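Membrane-bound lytic murein transglycosylase A (PDB 6QK4) probably cleaves the beta-1,4 linkage between N-acetylmuramic acid and N-acetylglucosamine in peptidoglycan, leaving a 1,6-anhydro bond in the N-acetylmuramic acid residue. Local coordinates at residues A[142-147]-A[239-244]; A[154-159]-A[173-178]; A[160-165]-A[227-232]. One frame throughout, in Å; residues are numbered along the deposited sequence.

Interaction 1: A[142-147]-A[239-244]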
loop_
_atom_site.group_PDB
_atom_site.type_symbol
_atom_site.label_atom_id
_atom_site.label_comp_id
_atom_site.label_asym_id
_atom_site.label_seq_id
_atom_site.Cartn_x
_atom_site.Cartn_y
_atom_site.Cartn_z
ATOM N N ALA A 142 1.178 -15.615 -23.628
ATOM C CA ALA A 142 0.425 -16.755 -24.110
ATOM C C ALA A 142 1.352 -17.792 -24.718
ATOM O O ALA A 142 1.099 -18.991 -24.582
ATOM C CB ALA A 142 -0.617 -16.292 -25.120
ATOM N N GLN A 143 2.444 -17.344 -25.343
ATOM C CA GLN A 143 3.369 -18.276 -25.983
ATOM C C GLN A 143 4.420 -18.745 -24.996
ATOM O O GLN A 143 4.836 -19.900 -25.047
ATOM C CB GLN A 143 4.034 -17.630 -27.193
ATOM C CG GLN A 143 3.120 -17.639 -28.459
ATOM C CD GLN A 143 1.809 -16.883 -28.279
ATOM O OE1 GLN A 143 0.714 -17.446 -28.481
ATOM N NE2 GLN A 143 1.903 -15.591 -27.944
ATOM N N LEU A 144 4.839 -17.853 -24.089
ATOM C CA LEU A 144 5.718 -18.254 -23.005
ATOM C C LEU A 144 5.128 -19.431 -22.230
ATOM O O LEU A 144 5.818 -20.432 -21.968
ATOM C CB LEU A 144 5.947 -17.046 -22.087
ATOM C CG LEU A 144 7.012 -17.128 -21.034
ATOM C CD1 LEU A 144 8.336 -17.388 -21.673
ATOM C CD2 LEU A 144 6.995 -15.765 -20.346
ATOM N N MET A 145 3.839 -19.332 -21.866
ATOM C CA MET A 145 3.187 -20.402 -21.125
ATOM C C MET A 145 3.038 -21.675 -21.947
ATOM O O MET A 145 2.897 -22.746 -21.354
ATOM C CB MET A 145 1.807 -19.969 -20.612
ATOM C CG MET A 145 1.824 -18.819 -19.545
ATOM S SD MET A 145 2.322 -19.511 -17.971
ATOM C CE MET A 145 1.207 -20.910 -17.821
ATOM N N ARG A 146 3.080 -21.588 -23.289
ATOM C CA ARG A 146 2.858 -22.747 -24.130
ATOM C C ARG A 146 4.139 -23.369 -24.641
ATOM O O ARG A 146 4.117 -24.526 -25.078
ATOM C CB ARG A 146 1.962 -22.360 -25.322
ATOM C CG ARG A 146 0.535 -22.005 -24.875
ATOM C CD ARG A 146 -0.395 -21.500 -25.957
ATOM N NE ARG A 146 -1.806 -21.617 -25.572
ATOM C CZ ARG A 146 -2.425 -20.754 -24.748
ATOM N NH1 ARG A 146 -1.784 -19.673 -24.256
ATOM N NH2 ARG A 146 -3.712 -20.955 -24.468
ATOM N N SER A 147 5.239 -22.632 -24.619
ATOM C CA SER A 147 6.511 -23.136 -25.165
ATOM C C SER A 147 7.105 -24.308 -24.366
ATOM O O SER A 147 7.895 -25.088 -24.921
ATOM C CB SER A 147 7.525 -21.981 -25.226
ATOM O OG SER A 147 7.922 -21.597 -23.919
ATOM N N PHE A 239 4.473 -10.577 -18.821
ATOM C CA PHE A 239 4.652 -11.690 -17.881
ATOM C C PHE A 239 5.769 -11.369 -16.890
ATOM O O PHE A 239 6.913 -11.127 -17.290
ATOM C CB PHE A 239 4.975 -13.017 -18.601
ATOM C CG PHE A 239 4.683 -14.218 -17.761
ATOM C CD1 PHE A 239 3.385 -14.742 -17.721
ATOM C CD2 PHE A 239 5.660 -14.765 -16.946
ATOM C CE1 PHE A 239 3.106 -15.850 -16.911
ATOM C CE2 PHE A 239 5.392 -15.850 -16.113
ATOM C CZ PHE A 239 4.101 -16.378 -16.087
ATOM N N VAL A 240 5.474 -11.463 -15.590
ATOM C CA VAL A 240 6.417 -11.078 -14.551
ATOM C C VAL A 240 6.855 -12.310 -13.782
ATOM O O VAL A 240 6.033 -13.167 -13.445
ATOM C CB VAL A 240 5.766 -10.032 -13.628
ATOM C CG1 VAL A 240 6.630 -9.731 -12.387
ATOM C CG2 VAL A 240 5.401 -8.778 -14.436
ATOM N N PHE A 241 8.159 -12.396 -13.508
ATOM C CA PHE A 241 8.779 -13.472 -12.761
ATOM C C PHE A 241 9.096 -12.994 -11.356
ATOM O O PHE A 241 9.077 -11.799 -11.071
ATOM C CB PHE A 241 10.060 -13.929 -13.436
ATOM C CG PHE A 241 9.841 -14.397 -14.841
ATOM C CD1 PHE A 241 9.406 -15.686 -15.070
ATOM C CD2 PHE A 241 10.012 -13.525 -15.904
ATOM C CE1 PHE A 241 9.190 -16.145 -16.384
ATOM C CE2 PHE A 241 9.801 -13.952 -17.202
ATOM C CZ PHE A 241 9.391 -15.268 -17.444
ATOM N N PHE A 242 9.398 -13.946 -10.491
ATOM C CA PHE A 242 9.561 -13.663 -9.068
ATOM C C PHE A 242 10.826 -14.309 -8.521
ATOM O O PHE A 242 11.340 -15.297 -9.054
ATOM C CB PHE A 242 8.361 -14.181 -8.261
ATOM C CG PHE A 242 7.088 -13.501 -8.620
ATOM C CD1 PHE A 242 6.780 -12.263 -8.049
ATOM C CD2 PHE A 242 6.213 -14.055 -9.537
ATOM C CE1 PHE A 242 5.577 -11.592 -8.409
ATOM C CE2 PHE A 242 5.009 -13.408 -9.902
ATOM C CZ PHE A 242 4.696 -12.186 -9.343
ATOM N N ARG A 243 11.301 -13.742 -7.416
ATOM C CA ARG A 243 12.347 -14.329 -6.604
ATOM C C ARG A 243 11.825 -14.427 -5.175
ATOM O O ARG A 243 11.043 -13.578 -4.734
ATOM C CB ARG A 243 13.639 -13.485 -6.702
ATOM C CG ARG A 243 13.872 -12.474 -5.593
ATOM C CD ARG A 243 15.125 -11.622 -5.875
ATOM N NE ARG A 243 15.377 -10.591 -4.860
ATOM C CZ ARG A 243 15.161 -9.289 -5.042
ATOM N NH1 ARG A 243 14.672 -8.853 -6.195
ATOM N NH2 ARG A 243 15.425 -8.424 -4.068
ATOM N N GLU A 244 12.206 -15.504 -4.478
ATOM C CA GLU A 244 11.940 -15.611 -3.047
ATOM C C GLU A 244 12.865 -14.686 -2.285
ATOM O O GLU A 244 14.072 -14.632 -2.551
ATOM C CB GLU A 244 12.151 -17.037 -2.536
ATOM C CG GLU A 244 11.936 -17.160 -1.011
ATOM C CD GLU A 244 11.595 -18.583 -0.551
ATOM O OE1 GLU A 244 11.904 -19.548 -1.276
ATOM O OE2 GLU A 244 10.993 -18.736 0.534
#
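Leu144 of helix 141-147 reaches two phenylalanines of the 239-244 segment through one methyl group, CD2. It lies 3.8 Å from CD2 of Phe239 and equally far, 3.8 Å, from CZ of Phe241, so that one branch of the leucine touches both rings, obliquely in each case. The rings also meet each other: CD2 of Phe239 stands 3.7 Å above the plane of the Phe241 ring, displaced toward its rim. With CG of Phe239 turned opposite its own backbone N (chi1 -159°), the ring extends toward the helix.

A Met-aromatic contact makes up the second kind of interaction. SD of Met145, at the end of a chain bent at chi2 and chi3, approaches CE1 of Phe239 to 3.9 Å, and the sulfur sits 4.8 Å from the ring centroid, 53° off the ring normal, an oblique position.

No hydrogen bond crosses between the segments. NH1 of Arg146 donates to O of Ala142 at 3.0 Å, nearly in line, and also forms a salt bridge with Asp234.

The contact lies in the MltA-specific insert domain, where helix 141-147 packs on Phe239, just ahead of strand 240-244, and on Phe241 within it. Tyr126 of strand 123-126 touches Met145, Phe239 and Phe241, Trp128 meets the Phe241 ring edge-to-face, and Gln168 of helix 161-170 packs on Phe239.

Interaction 2: A[154-159]-A[173-178]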
loop_
_atom_site.group_PDB
_atom_site.type_symbol
_atom_site.label_atom_id
_atom_site.label_comp_id
_atom_site.label_asym_id
_atom_site.label_seq_id
_atom_site.Cartn_x
_atom_site.Cartn_y
_atom_site.Cartn_z
ATOM N N GLU A 154 8.838 -23.438 -11.464
ATOM C CA GLU A 154 7.796 -22.985 -10.551
ATOM C C GLU A 154 8.415 -22.644 -9.195
ATOM O O GLU A 154 9.292 -23.359 -8.694
ATOM C CB GLU A 154 6.714 -24.072 -10.425
ATOM C CG GLU A 154 5.989 -24.429 -11.724
ATOM C CD GLU A 154 6.717 -25.501 -12.531
ATOM O OE1 GLU A 154 7.785 -25.934 -12.063
ATOM O OE2 GLU A 154 6.232 -25.869 -13.628
ATOM N N LEU A 155 8.001 -21.515 -8.611
ATOM C CA LEU A 155 8.484 -21.090 -7.309
ATOM C C LEU A 155 7.541 -21.566 -6.195
ATOM O O LEU A 155 8.020 -22.045 -5.152
ATOM C CB LEU A 155 8.648 -19.561 -7.308
ATOM C CG LEU A 155 9.062 -18.863 -6.027
ATOM C CD1 LEU A 155 10.419 -19.418 -5.527
ATOM C CD2 LEU A 155 9.083 -17.304 -6.166
ATOM N N VAL A 156 6.243 -21.532 -6.454
ATOM C CA VAL A 156 5.214 -21.876 -5.480
ATOM C C VAL A 156 3.890 -21.933 -6.238
ATOM O O VAL A 156 3.773 -21.395 -7.359
ATOM C CB VAL A 156 5.210 -20.816 -4.344
ATOM C CG1 VAL A 156 4.786 -19.438 -4.883
ATOM C CG2 VAL A 156 4.323 -21.217 -3.204
ATOM N N TRP A 157 2.884 -22.580 -5.646
ATOM C CA TRP A 157 1.586 -22.758 -6.286
ATOM C C TRP A 157 0.482 -22.054 -5.494
ATOM O O TRP A 157 0.322 -22.315 -4.306
ATOM C CB TRP A 157 1.258 -24.251 -6.429
ATOM C CG TRP A 157 2.286 -24.984 -7.225
ATOM C CD1 TRP A 157 3.508 -25.465 -6.781
ATOM C CD2 TRP A 157 2.204 -25.295 -8.599
ATOM N NE1 TRP A 157 4.176 -26.072 -7.824
ATOM C CE2 TRP A 157 3.392 -25.983 -8.950
ATOM C CE3 TRP A 157 1.231 -25.065 -9.585
ATOM C CZ2 TRP A 157 3.630 -26.433 -10.244
ATOM C CZ3 TRP A 157 1.466 -25.523 -10.867
ATOM C CH2 TRP A 157 2.655 -26.200 -11.188
ATOM N N VAL A 158 -0.310 -21.197 -6.161
ATOM C CA VAL A 158 -1.318 -20.455 -5.420
ATOM C C VAL A 158 -2.741 -20.861 -5.841
ATOM O O VAL A 158 -2.955 -21.701 -6.725
ATOM C CB VAL A 158 -1.076 -18.918 -5.536
ATOM C CG1 VAL A 158 0.303 -18.547 -5.042
ATOM C CG2 VAL A 158 -1.254 -18.407 -7.030
ATOM N N ASP A 159 -3.701 -20.222 -5.167
ATOM C CA ASP A 159 -5.123 -20.497 -5.015
ATOM C C ASP A 159 -5.958 -20.038 -6.191
ATOM O O ASP A 159 -7.056 -20.564 -6.426
ATOM C CB ASP A 159 -5.612 -19.664 -3.809
ATOM C CG ASP A 159 -6.356 -20.454 -2.870
ATOM O OD1 ASP A 159 -6.475 -21.663 -3.149
ATOM O OD2 ASP A 159 -6.843 -19.890 -1.891
ATOM N N GLY A 173 4.938 -9.428 -3.093
ATOM C CA GLY A 173 3.871 -9.657 -2.122
ATOM C C GLY A 173 4.211 -10.844 -1.250
ATOM O O GLY A 173 5.366 -11.274 -1.189
ATOM N N ARG A 174 3.209 -11.364 -0.568
ATOM C CA ARG A 174 3.464 -12.441 0.374
ATOM C C ARG A 174 2.498 -13.592 0.109
ATOM O O ARG A 174 1.349 -13.388 -0.288
ATOM C CB ARG A 174 3.358 -11.930 1.824
ATOM C CG ARG A 174 2.351 -12.620 2.663
ATOM C CD ARG A 174 2.048 -11.832 3.920
ATOM N NE ARG A 174 2.867 -10.643 4.105
ATOM C CZ ARG A 174 3.005 -10.055 5.290
ATOM N NH1 ARG A 174 2.376 -10.565 6.347
ATOM N NH2 ARG A 174 3.754 -8.966 5.426
ATOM N N VAL A 175 2.985 -14.814 0.291
ATOM C CA VAL A 175 2.184 -16.012 0.050
ATOM C C VAL A 175 2.077 -16.783 1.367
ATOM O O VAL A 175 3.093 -17.226 1.917
ATOM C CB VAL A 175 2.803 -16.892 -1.049
ATOM C CG1 VAL A 175 1.876 -18.090 -1.325
ATOM C CG2 VAL A 175 2.982 -16.067 -2.333
ATOM N N VAL A 176 0.860 -16.900 1.885
ATOM C CA VAL A 176 0.620 -17.701 3.080
ATOM C C VAL A 176 0.544 -19.151 2.628
ATOM O O VAL A 176 -0.333 -19.497 1.836
ATOM C CB VAL A 176 -0.676 -17.274 3.773
ATOM C CG1 VAL A 176 -0.979 -18.218 4.911
ATOM C CG2 VAL A 176 -0.544 -15.836 4.265
ATOM N N LEU A 177 1.490 -19.981 3.087
ATOM C CA LEU A 177 1.579 -21.367 2.613
ATOM C C LEU A 177 0.825 -22.324 3.526
ATOM O O LEU A 177 0.665 -22.070 4.725
ATOM C CB LEU A 177 3.025 -21.842 2.519
ATOM C CG LEU A 177 3.940 -21.070 1.571
ATOM C CD1 LEU A 177 5.394 -21.486 1.782
ATOM C CD2 LEU A 177 3.520 -21.297 0.132
ATOM N N ASP A 178 0.426 -23.470 2.956
ATOM C CA ASP A 178 -0.400 -24.415 3.703
ATOM C C ASP A 178 0.397 -25.119 4.792
ATOM O O ASP A 178 -0.210 -25.749 5.663
ATOM C CB ASP A 178 -1.057 -25.438 2.771
ATOM C CG ASP A 178 -0.043 -26.349 2.066
ATOM O OD1 ASP A 178 1.175 -26.060 2.087
ATOM O OD2 ASP A 178 -0.481 -27.351 1.478
#
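Strands 154-158 and 173-177 face each other through side chains, Val156 meeting Leu177 and Val175, and Val158 meeting Val175 alone, with their axes 8.8 Å apart at closest approach and their N-to-C directions 69° apart. No hydrogen bond joins the two segments. Their nearest CA atoms, those of Val158 and Val175, are 7.9 Å apart, a spacing that leaves room for a layer of side chains between the backbones.

Val156 supplies the closest touch. Its CG2 meets CD2 of Leu177 at 3.4 Å, tighter than usual van der Waals contact, while the same methyl is a looser 4.4 Å from CG1 of Val175. The valine takes the less common rotamer with chi1 at 65°, which holds CG1 between the backbone N and the carbonyl carbon and sends CG2 out opposite the N, across to the other strand. Leu177 comes to meet it with the end of its side chain, the two crossing at a slant. Farther along, CG1 of Val158 and CG1 of Val175 lie 4.1 Å apart, and these two side chains cross at about a right angle. CG1 of Val175 therefore borders both valines of the first strand.

Each strand has its hydrogen-bonding partners elsewhere in the insert domain. Strand 154-158 pairs with strands 101-114 and 123-126, whereas strand 173-177 runs parallel to 101-114 and antiparallel to 182-190. Leu125 of strand 123-126 also packs on Val156.

All four touching residues are buried and aliphatic. The direct contact is therefore purely apolar, resting on dispersion, the exclusion of water and the shapes of the branched side chains, while the pairing of both strands with 101-114 also fixes their relative position.

Interaction 3: A[160-165]-A[227-232]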
loop_
_atom_site.group_PDB
_atom_site.type_symbol
_atom_site.label_atom_id
_atom_site.label_comp_id
_atom_site.label_asym_id
_atom_site.label_seq_id
_atom_site.Cartn_x
_atom_site.Cartn_y
_atom_site.Cartn_z
ATOM N N ASP A 160 -5.484 -19.015 -6.898
ATOM C CA ASP A 160 -6.359 -18.250 -7.750
ATOM C C ASP A 160 -5.520 -17.649 -8.876
ATOM O O ASP A 160 -4.468 -17.049 -8.593
ATOM C CB ASP A 160 -7.027 -17.148 -6.929
ATOM C CG ASP A 160 -8.092 -16.430 -7.697
ATOM O OD1 ASP A 160 -7.745 -15.703 -8.640
ATOM O OD2 ASP A 160 -9.280 -16.634 -7.373
ATOM N N PRO A 161 -5.955 -17.758 -10.132
ATOM C CA PRO A 161 -5.119 -17.268 -11.249
ATOM C C PRO A 161 -5.258 -15.757 -11.398
ATOM O O PRO A 161 -4.325 -15.106 -11.889
ATOM C CB PRO A 161 -5.659 -18.040 -12.468
ATOM C CG PRO A 161 -7.082 -18.312 -12.129
ATOM C CD PRO A 161 -7.113 -18.529 -10.601
ATOM N N ILE A 162 -6.392 -15.207 -10.953
ATOM C CA ILE A 162 -6.590 -13.751 -10.955
ATOM C C ILE A 162 -5.710 -13.083 -9.903
ATOM O O ILE A 162 -5.057 -12.067 -10.175
ATOM C CB ILE A 162 -8.075 -13.379 -10.737
ATOM C CG1 ILE A 162 -8.989 -14.092 -11.742
ATOM C CG2 ILE A 162 -8.265 -11.847 -10.767
ATOM C CD1 ILE A 162 -8.864 -13.582 -13.146
ATOM N N GLU A 163 -5.648 -13.651 -8.690
ATOM C CA GLU A 163 -4.693 -13.151 -7.703
ATOM C C GLU A 163 -3.248 -13.240 -8.190
ATOM O O GLU A 163 -2.452 -12.336 -7.924
ATOM C CB GLU A 163 -4.843 -13.902 -6.384
ATOM C CG GLU A 163 -6.230 -13.768 -5.796
ATOM C CD GLU A 163 -6.411 -14.453 -4.447
ATOM O OE1 GLU A 163 -5.422 -14.691 -3.741
ATOM O OE2 GLU A 163 -7.585 -14.734 -4.092
ATOM N N ALA A 164 -2.871 -14.351 -8.842
ATOM C CA ALA A 164 -1.520 -14.472 -9.381
ATOM C C ALA A 164 -1.235 -13.362 -10.387
ATOM O O ALA A 164 -0.163 -12.751 -10.380
ATOM C CB ALA A 164 -1.353 -15.849 -10.059
ATOM N N PHE A 165 -2.194 -13.110 -11.267
ATOM C CA PHE A 165 -2.083 -12.050 -12.254
ATOM C C PHE A 165 -1.856 -10.704 -11.596
ATOM O O PHE A 165 -1.012 -9.922 -12.040
ATOM C CB PHE A 165 -3.362 -12.027 -13.077
ATOM C CG PHE A 165 -3.356 -11.049 -14.191
ATOM C CD1 PHE A 165 -3.740 -9.714 -13.976
ATOM C CD2 PHE A 165 -2.993 -11.468 -15.490
ATOM C CE1 PHE A 165 -3.773 -8.788 -15.037
ATOM C CE2 PHE A 165 -3.042 -10.549 -16.582
ATOM C CZ PHE A 165 -3.433 -9.228 -16.347
ATOM N N SER A 227 -14.380 -21.102 -18.174
ATOM C CA SER A 227 -13.764 -21.542 -19.417
ATOM C C SER A 227 -13.276 -20.383 -20.283
ATOM O O SER A 227 -12.728 -20.623 -21.366
ATOM C CB SER A 227 -14.759 -22.399 -20.204
ATOM O OG SER A 227 -15.839 -21.628 -20.726
ATOM N N ARG A 228 -13.466 -19.138 -19.843
ATOM C CA ARG A 228 -12.912 -17.984 -20.540
ATOM C C ARG A 228 -11.716 -17.365 -19.814
ATOM O O ARG A 228 -11.113 -16.407 -20.331
ATOM C CB ARG A 228 -13.988 -16.921 -20.709
ATOM C CG ARG A 228 -15.079 -17.308 -21.730
ATOM C CD ARG A 228 -15.451 -16.053 -22.488
ATOM N NE ARG A 228 -16.772 -15.552 -22.188
ATOM C CZ ARG A 228 -17.175 -14.324 -22.509
ATOM N NH1 ARG A 228 -16.320 -13.467 -23.091
ATOM N NH2 ARG A 228 -18.428 -13.955 -22.219
ATOM N N VAL A 229 -11.368 -17.862 -18.624
ATOM C CA VAL A 229 -10.395 -17.128 -17.811
ATOM C C VAL A 229 -9.023 -17.158 -18.471
ATOM O O VAL A 229 -8.329 -16.134 -18.544
ATOM C CB VAL A 229 -10.341 -17.689 -16.380
ATOM C CG1 VAL A 229 -9.205 -17.021 -15.574
ATOM C CG2 VAL A 229 -11.650 -17.454 -15.681
ATOM N N ASP A 230 -8.603 -18.331 -18.959
ATOM C CA ASP A 230 -7.249 -18.419 -19.498
ATOM C C ASP A 230 -7.061 -17.456 -20.661
ATOM O O ASP A 230 -6.026 -16.767 -20.753
ATOM C CB ASP A 230 -6.940 -19.845 -19.954
ATOM C CG ASP A 230 -6.550 -20.763 -18.799
ATOM O OD1 ASP A 230 -6.498 -20.293 -17.641
ATOM O OD2 ASP A 230 -6.310 -21.959 -19.066
ATOM N N ALA A 231 -8.041 -17.419 -21.571
ATOM C CA ALA A 231 -7.978 -16.508 -22.719
ATOM C C ALA A 231 -7.986 -15.043 -22.296
ATOM O O ALA A 231 -7.341 -14.208 -22.943
ATOM C CB ALA A 231 -9.133 -16.776 -23.687
ATOM N N LEU A 232 -8.699 -14.696 -21.223
ATOM C CA LEU A 232 -8.655 -13.305 -20.775
ATOM C C LEU A 232 -7.258 -12.932 -20.311
ATOM O O LEU A 232 -6.721 -11.872 -20.672
ATOM C CB LEU A 232 -9.666 -13.078 -19.648
ATOM C CG LEU A 232 -9.680 -11.702 -18.930
ATOM C CD1 LEU A 232 -9.955 -10.509 -19.878
ATOM C CD2 LEU A 232 -10.671 -11.743 -17.734
#
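Val229, in the first turn of helix 229-234, packs against Pro161 and Ile162 in the first turn of helix 161-170, a helix-to-helix contact within the MltA-specific insert domain. Just ahead of it, Arg228 forms a salt bridge with Glu207 and packs on Trp221 of helix 215-224.

At Val229 the two segments meet. Its CB points toward the other helix, and CG1, placed opposite the backbone N (chi1 174°), touches both partners: CG of the Pro161 ring at 4.2 Å and CD1 of Ile162, also at 4.2 Å. One methyl thus rests against the proline ring and the tip of the isoleucine chain, which reaches across by its end. Ala222 of helix 215-224 packs on Val229 as well.

One turn later, Leu232 packs on Ile198, Trp201 and Leu202 of helix 198-204 without touching 160-165. The next residue, Leu233, touches Pro161, Ile162 and Phe165, carrying the apolar seam onward.

Helix 161-170, which carries Pro161 and Ile162, is capped at its start by Asp160, the N-cap. OD1 of Asp160 accepts a weak, bent bond from N of Ile162 (2.7 Å, 121°) and a straighter one from N of Glu163 at 2.9 Å, the latter arriving on the anti side of the carboxylate, 34° out of its plane.

How the interactions relate
Following the chain from the N terminus, the first of these segments lies in helix 141-147; strand 154-158, helix 161-170 and strand 173-177 come next. Interaction 2 closes the short loop from 154-159 to 173-178, which consists largely of helix 161-170. That helix starts interaction 3, whose loop runs on to 227-232, so interactions 2 and 3 cross along the chain. Interaction 1 closes last, at 239-244, and both others nest inside its loop. Phe242 meets Leu155 between interactions 1 and 2, and Val158 meets Ala164 between 2 and 3. Within the insert domain they tie helix 141-147 to strand 240-244, strand 154-158 to 173-177, and helix 161-170 to 229-234.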